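Local coordinates for uncharacterized protein (Burkholderia cenocepacia, PDB 6ANS) that is of unknown function but belongs to the DUF1214 family and, in the crystal, holds a phosphate ion and a sodium ion, at residues W304-N309 and I363-V368; L150-L155 and R183-T188. All coordinates share one frame; numbering follows the deposited sequence.

Contact 1 (W304-N309 and I363-V368); sequences WNVQLN and ICWRWV. With PO4 (phosphate ion), chain E.
Trp304-Asn309 and Ile363-Val368 run antiparallel, their axes 4.7 Å apart and at 172°. Asn305-Arg366 and Gln307-Cys364 are hydrogen-bonded pairs, each joined by two backbone bonds, the shorter being Arg366 N to Asn305 O and Gln307 N to Cys364 O, both 2.9 Å. Non-hydrogen-bonded pairs flank them, Val306 and Trp365 coming closest at 4.2 Å between CA atoms. These are the two central strands of a four-stranded antiparallel sheet with unlike faces. On one, Trp304, Trp365 and Trp367 cluster: the six-membered rings of Trp304 and Trp365 lie 8° from parallel but slid apart, with Trp304 CZ3 3.4 Å from Trp365 CZ2, while Trp367 CZ3 sits over the same Trp304 face, nearer CG. Val306 CB abuts Trp365 CE3 at 3.5 Å. On the opposite face, the extended Arg366 chain brings NH1 and NH2 end-on to Gln307 OE1, at 2.8 and 2.9 Å, from one side of the amide plane; NH1 also donates to Asn305 OD1. NE and NH2 bond phosphate O1 and O2, and these edge partners hold the guanidinium flat and fix its rotation. Tyr278, Tyr111 and Arg194 also bond the phosphate, probably from crystallisation. Gln307 NE2 binds Asn309 OD1 and Asp105 O.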
loop_
_atom_site.group_PDB
_atom_site.type_symbol
_atom_site.label_atom_id
_atom_site.label_comp_id
_atom_site.label_asym_id
_atom_site.label_seq_id
_atom_site.Cartn_x
_atom_site.Cartn_y
_atom_site.Cartn_z
ATOM N N TRP A 304 -24.468 13.763 -0.514
ATOM C CA TRP A 304 -25.056 12.705 0.288
ATOM C C TRP A 304 -24.762 11.385 -0.401
ATOM O O TRP A 304 -24.566 11.344 -1.617
ATOM C CB TRP A 304 -26.567 12.915 0.489
ATOM C CG TRP A 304 -27.453 12.615 -0.705
ATOM C CD1 TRP A 304 -27.950 13.517 -1.606
ATOM C CD2 TRP A 304 -28.004 11.343 -1.075
ATOM N NE1 TRP A 304 -28.743 12.880 -2.531
ATOM C CE2 TRP A 304 -28.795 11.545 -2.224
ATOM C CE3 TRP A 304 -27.895 10.049 -0.552
ATOM C CZ2 TRP A 304 -29.466 10.505 -2.862
ATOM C CZ3 TRP A 304 -28.561 9.014 -1.194
ATOM C CH2 TRP A 304 -29.341 9.251 -2.328
ATOM N N ASN A 305 -24.708 10.312 0.377
ATOM C CA ASN A 305 -24.608 8.995 -0.230
ATOM C C ASN A 305 -25.106 7.963 0.765
ATOM O O ASN A 305 -25.428 8.275 1.915
ATOM C CB ASN A 305 -23.180 8.692 -0.726
ATOM C CG ASN A 305 -22.152 8.455 0.407
ATOM O OD1 ASN A 305 -22.417 8.640 1.606
ATOM N ND2 ASN A 305 -20.940 8.096 -0.003
ATOM N N VAL A 306 -25.186 6.726 0.289
ATOM C CA VAL A 306 -25.488 5.573 1.122
ATOM C C VAL A 306 -24.671 4.404 0.583
ATOM O O VAL A 306 -24.538 4.235 -0.634
ATOM C CB VAL A 306 -26.999 5.264 1.144
ATOM C CG1 VAL A 306 -27.528 5.033 -0.273
ATOM C CG2 VAL A 306 -27.286 4.073 2.060
ATOM N N GLN A 307 -24.090 3.617 1.484
ATOM C CA GLN A 307 -23.194 2.550 1.080
ATOM C C GLN A 307 -23.548 1.264 1.808
ATOM O O GLN A 307 -24.020 1.290 2.948
ATOM C CB GLN A 307 -21.738 2.906 1.377
ATOM C CG GLN A 307 -21.449 3.064 2.881
ATOM C CD GLN A 307 -20.013 3.468 3.150
ATOM O OE1 GLN A 307 -19.663 4.638 3.019
ATOM N NE2 GLN A 307 -19.172 2.498 3.529
ATOM N N LEU A 308 -23.275 0.139 1.154
ATOM C CA LEU A 308 -23.502 -1.172 1.737
ATOM C C LEU A 308 -22.155 -1.755 2.160
ATOM O O LEU A 308 -21.180 -1.668 1.409
ATOM C CB LEU A 308 -24.220 -2.085 0.744
ATOM C CG LEU A 308 -25.028 -3.218 1.399
ATOM C CD1 LEU A 308 -26.189 -2.622 2.209
ATOM C CD2 LEU A 308 -25.538 -4.222 0.364
ATOM N N ASN A 309 -22.099 -2.304 3.378
ATOM C CA ASN A 309 -20.874 -2.823 3.986
ATOM C C ASN A 309 -21.061 -4.267 4.427
ATOM O O ASN A 309 -22.186 -4.740 4.594
ATOM C CB ASN A 309 -20.439 -2.032 5.241
ATOM C CG ASN A 309 -20.472 -0.521 5.037
ATOM O OD1 ASN A 309 -20.171 -0.019 3.952
ATOM N ND2 ASN A 309 -20.784 0.212 6.110
ATOM N N ILE A 363 -24.634 -0.803 7.034
ATOM C CA ILE A 363 -25.057 0.180 6.043
ATOM C C ILE A 363 -24.889 1.561 6.660
ATOM O O ILE A 363 -25.115 1.746 7.861
ATOM C CB ILE A 363 -26.507 -0.097 5.582
ATOM C CG1 ILE A 363 -26.964 0.897 4.518
ATOM C CG2 ILE A 363 -27.476 -0.040 6.762
ATOM C CD1 ILE A 363 -28.267 0.480 3.877
ATOM N N CYS A 364 -24.471 2.527 5.834
ATOM C CA CYS A 364 -24.227 3.900 6.269
ATOM C C CYS A 364 -24.809 4.901 5.274
ATOM O O CYS A 364 -24.561 4.803 4.068
ATOM C CB CYS A 364 -22.721 4.163 6.433
ATOM S SG CYS A 364 -22.267 5.893 6.830
ATOM N N TRP A 365 -25.552 5.877 5.794
ATOM C CA TRP A 365 -26.094 6.982 5.029
ATOM C C TRP A 365 -25.470 8.276 5.539
ATOM O O TRP A 365 -25.273 8.441 6.749
ATOM C CB TRP A 365 -27.624 7.023 5.161
ATOM C CG TRP A 365 -28.327 8.005 4.242
ATOM C CD1 TRP A 365 -28.219 9.372 4.252
ATOM C CD2 TRP A 365 -29.272 7.688 3.210
ATOM N NE1 TRP A 365 -29.031 9.918 3.283
ATOM C CE2 TRP A 365 -29.684 8.908 2.628
ATOM C CE3 TRP A 365 -29.811 6.492 2.724
ATOM C CZ2 TRP A 365 -30.597 8.963 1.573
ATOM C CZ3 TRP A 365 -30.722 6.551 1.676
ATOM C CH2 TRP A 365 -31.110 7.781 1.117
ATOM N N ARG A 366 -25.135 9.183 4.618
ATOM C CA ARG A 366 -24.537 10.470 4.962
ATOM C C ARG A 366 -25.323 11.609 4.342
ATOM O O ARG A 366 -25.585 11.590 3.138
ATOM C CB ARG A 366 -23.097 10.581 4.471
ATOM C CG ARG A 366 -22.094 9.670 5.158
ATOM C CD ARG A 366 -20.733 9.890 4.500
ATOM N NE ARG A 366 -19.771 8.873 4.893
ATOM C CZ ARG A 366 -19.729 7.645 4.381
ATOM N NH1 ARG A 366 -20.618 7.276 3.464
ATOM N NH2 ARG A 366 -18.811 6.777 4.806
ATOM N N TRP A 367 -25.669 12.607 5.155
ATOM C CA TRP A 367 -25.916 13.963 4.670
ATOM C C TRP A 367 -24.674 14.800 4.949
ATOM O O TRP A 367 -24.156 14.787 6.069
ATOM C CB TRP A 367 -27.120 14.631 5.344
ATOM C CG TRP A 367 -28.434 13.907 5.276
ATOM C CD1 TRP A 367 -29.179 13.472 6.331
ATOM C CD2 TRP A 367 -29.180 13.571 4.096
ATOM N NE1 TRP A 367 -30.337 12.880 5.886
ATOM C CE2 TRP A 367 -30.360 12.925 4.517
ATOM C CE3 TRP A 367 -28.960 13.748 2.730
ATOM C CZ2 TRP A 367 -31.316 12.448 3.616
ATOM C CZ3 TRP A 367 -29.912 13.274 1.833
ATOM C CH2 TRP A 367 -31.073 12.628 2.284
ATOM N N VAL A 368 -24.184 15.504 3.933
ATOM C CA VAL A 368 -23.032 16.395 4.069
ATOM C C VAL A 368 -23.504 17.831 3.856
ATOM O O VAL A 368 -23.976 18.193 2.766
ATOM C CB VAL A 368 -21.910 16.023 3.089
ATOM C CG1 VAL A 368 -20.703 16.928 3.291
ATOM C CG2 VAL A 368 -21.506 14.556 3.275
HETATM P P PO4 E . -16.513 9.404 6.650
HETATM O O1 PO4 E . -17.662 10.161 6.030
HETATM O O2 PO4 E . -16.848 7.949 6.566
HETATM O O3 PO4 E . -15.213 9.695 5.943
HETATM O O4 PO4 E . -16.407 9.863 8.083
#

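Contact 2 (L150-L155 and R183-T188); sequences LQTGFL and RMEPDT
Thr152 and Gly153 meet the Arg183-Thr188 segment through polar groups more than through apolar packing. Among the hydrogen bonds, Arg183 NH1 donates to Thr152 O at 2.8 Å; the donor lies in the carbonyl plane on a lone pair, with a C=O...N angle of 137°, and the oxygen is met at the edge of the guanidinium. An extended chain from CG to NE carries the group there, and its CG and CD run alongside the same carbonyl oxygen. The second bond joins two hydroxyls, Thr152 OG1 and Thr188 OG1, 2.8 Å apart. Thr152 OG1 reaches this position by standing between its own backbone N and carbonyl carbon (chi1 52°), and it also bonds to Thr138 OG1. One water accepts from both Phe154 N and Arg183 N, bridging the two backbones, and Gly153 CA makes a weaker CA-H...O contact with Arg183 O.

Thr188 closes a type I beta turn that starts at Glu185, in the connection from strand 181-183 to strand 188-196. Its N donates to Glu185 O at 2.9 Å, and its OG1 accepts from Glu185 N at 2.8 Å, so the hydroxyl that meets Thr152 is itself tied to the start of the turn.

One salt bridge lies within 183-188: Arg183 NH1 to the anti lone pair of Glu185 OE2, 3.0 Å. NH1 thus serves both this carboxylate and the Thr152 carbonyl, while Glu185 OE1 makes a second salt bridge with Lys140 on the neighbouring strand 133-140.

Van der Waals contact is slight: Thr152 CG2 rests against Glu185 CD at 3.5 Å.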
loop_
_atom_site.group_PDB
_atom_site.type_symbol
_atom_site.label_atom_id
_atom_site.label_comp_id
_atom_site.label_asym_id
_atom_site.label_seq_id
_atom_site.Cartn_x
_atom_site.Cartn_y
_atom_site.Cartn_z
ATOM N N LEU A 150 -10.239 11.906 18.377
ATOM C CA LEU A 150 -10.837 13.195 18.692
ATOM C C LEU A 150 -10.237 14.303 17.834
ATOM O O LEU A 150 -9.027 14.352 17.604
ATOM C CB LEU A 150 -10.641 13.500 20.179
ATOM C CG LEU A 150 -11.299 12.505 21.138
ATOM C CD1 LEU A 150 -10.848 12.754 22.580
ATOM C CD2 LEU A 150 -12.815 12.627 21.030
ATOM N N GLN A 151 -11.100 15.202 17.371
ATOM C CA GLN A 151 -10.685 16.258 16.461
ATOM C C GLN A 151 -10.147 17.459 17.219
ATOM O O GLN A 151 -10.698 17.859 18.244
ATOM C CB GLN A 151 -11.864 16.683 15.578
ATOM C CG GLN A 151 -11.499 17.640 14.474
ATOM C CD GLN A 151 -12.465 17.562 13.316
ATOM O OE1 GLN A 151 -13.525 18.204 13.328
ATOM N NE2 GLN A 151 -12.114 16.767 12.306
ATOM N N THR A 152 -9.087 18.061 16.687
ATOM C CA THR A 152 -8.518 19.268 17.266
ATOM C C THR A 152 -8.630 20.502 16.368
ATOM O O THR A 152 -8.468 21.617 16.868
ATOM C CB THR A 152 -7.040 19.042 17.626
ATOM O OG1 THR A 152 -6.333 18.527 16.481
ATOM C CG2 THR A 152 -6.915 18.072 18.791
ATOM N N GLY A 153 -8.924 20.343 15.080
ATOM C CA GLY A 153 -9.073 21.468 14.167
ATOM C C GLY A 153 -9.763 20.999 12.907
ATOM O O GLY A 153 -9.871 19.798 12.641
ATOM N N PHE A 154 -10.231 21.964 12.121
ATOM C CA PHE A 154 -11.023 21.624 10.953
ATOM C C PHE A 154 -11.004 22.777 9.962
ATOM O O PHE A 154 -11.065 23.939 10.355
ATOM C CB PHE A 154 -12.472 21.279 11.330
ATOM C CG PHE A 154 -13.293 20.851 10.154
ATOM C CD1 PHE A 154 -13.213 19.546 9.676
ATOM C CD2 PHE A 154 -14.121 21.757 9.502
ATOM C CE1 PHE A 154 -13.961 19.143 8.566
ATOM C CE2 PHE A 154 -14.870 21.369 8.408
ATOM C CZ PHE A 154 -14.791 20.054 7.933
ATOM N N LEU A 155 -10.912 22.443 8.678
ATOM C CA LEU A 155 -10.985 23.446 7.624
ATOM C C LEU A 155 -11.596 22.808 6.387
ATOM O O LEU A 155 -11.169 21.724 5.977
ATOM C CB LEU A 155 -9.592 24.004 7.306
ATOM C CG LEU A 155 -9.412 24.980 6.153
ATOM C CD1 LEU A 155 -10.104 26.287 6.452
ATOM C CD2 LEU A 155 -7.931 25.216 5.880
ATOM N N ARG A 183 -6.059 24.463 13.136
ATOM C CA ARG A 183 -5.602 24.399 14.516
ATOM C C ARG A 183 -5.066 23.013 14.889
ATOM O O ARG A 183 -5.592 21.986 14.460
ATOM C CB ARG A 183 -6.767 24.792 15.433
ATOM C CG ARG A 183 -6.591 24.470 16.875
ATOM C CD ARG A 183 -7.856 24.872 17.649
ATOM N NE ARG A 183 -7.602 24.899 19.075
ATOM C CZ ARG A 183 -7.734 23.848 19.874
ATOM N NH1 ARG A 183 -8.135 22.680 19.386
ATOM N NH2 ARG A 183 -7.484 23.972 21.162
HETATM N N MSE A 184 -4.012 22.996 15.699
HETATM C CA MSE A 184 -3.566 21.786 16.384
HETATM C C MSE A 184 -3.420 22.067 17.871
HETATM O O MSE A 184 -3.280 23.204 18.264
HETATM C CB MSE A 184 -2.221 21.287 15.841
HETATM C CG MSE A 184 -2.242 20.893 14.377
HETATM SE SE MSE A 184 -0.645 19.884 13.872
HETATM C CE MSE A 184 0.695 21.266 14.067
ATOM N N GLU A 185 -3.440 21.019 18.679
ATOM C CA GLU A 185 -3.004 21.038 20.064
ATOM C C GLU A 185 -1.675 20.296 20.179
ATOM O O GLU A 185 -1.271 19.579 19.255
ATOM C CB GLU A 185 -4.047 20.366 20.971
ATOM C CG GLU A 185 -5.419 21.002 20.911
ATOM C CD GLU A 185 -6.484 20.163 21.592
ATOM O OE1 GLU A 185 -6.132 19.168 22.250
ATOM O OE2 GLU A 185 -7.679 20.508 21.462
ATOM N N PRO A 186 -0.946 20.475 21.282
ATOM C CA PRO A 186 0.289 19.691 21.475
ATOM C C PRO A 186 0.115 18.191 21.249
ATOM O O PRO A 186 1.024 17.546 20.711
ATOM C CB PRO A 186 0.666 20.003 22.935
ATOM C CG PRO A 186 0.126 21.402 23.156
ATOM C CD PRO A 186 -1.133 21.502 22.330
ATOM N N ASP A 187 -1.023 17.622 21.648
ATOM C CA ASP A 187 -1.292 16.199 21.491
ATOM C C ASP A 187 -1.775 15.822 20.097
ATOM O O ASP A 187 -1.952 14.629 19.836
ATOM C CB ASP A 187 -2.338 15.739 22.511
ATOM C CG ASP A 187 -1.755 15.512 23.888
ATOM O OD1 ASP A 187 -0.518 15.603 24.049
ATOM O OD2 ASP A 187 -2.545 15.247 24.819
ATOM N N THR A 188 -2.043 16.793 19.224
ATOM C CA THR A 188 -2.455 16.465 17.867
ATOM C C THR A 188 -1.387 15.595 17.228
ATOM O O THR A 188 -0.193 15.871 17.355
ATOM C CB THR A 188 -2.659 17.733 17.038
ATOM O OG1 THR A 188 -3.744 18.493 17.581
ATOM C CG2 THR A 188 -2.940 17.373 15.571
HETATM O O HOH W 1 -9.070 24.827 12.791
#

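In the fold
The two contacts lie in different DUF1214 regions of the chain, about 26 Å apart between centres and about 8 Å between nearest atoms, without touching. Contact 1 is wholly buried, its centre about 12 Å from that of the chain, and buries 631 Å², both sides summed; contact 2, its centre about 18 Å from that of the chain, is partly buried and buries 241 Å². Each involves a four-stranded antiparallel sheet of the same 1-4-2-3 strand order. Contact 1 joins neighbouring central strands through regular backbone pairing, whereas contact 2 sets an outermost strand, 151-155, against the loop entering strand 188-196. Arginine is prominent in both: Arg366 links amide oxygens to phosphate, while Arg183 links a backbone carbonyl to a carboxylate.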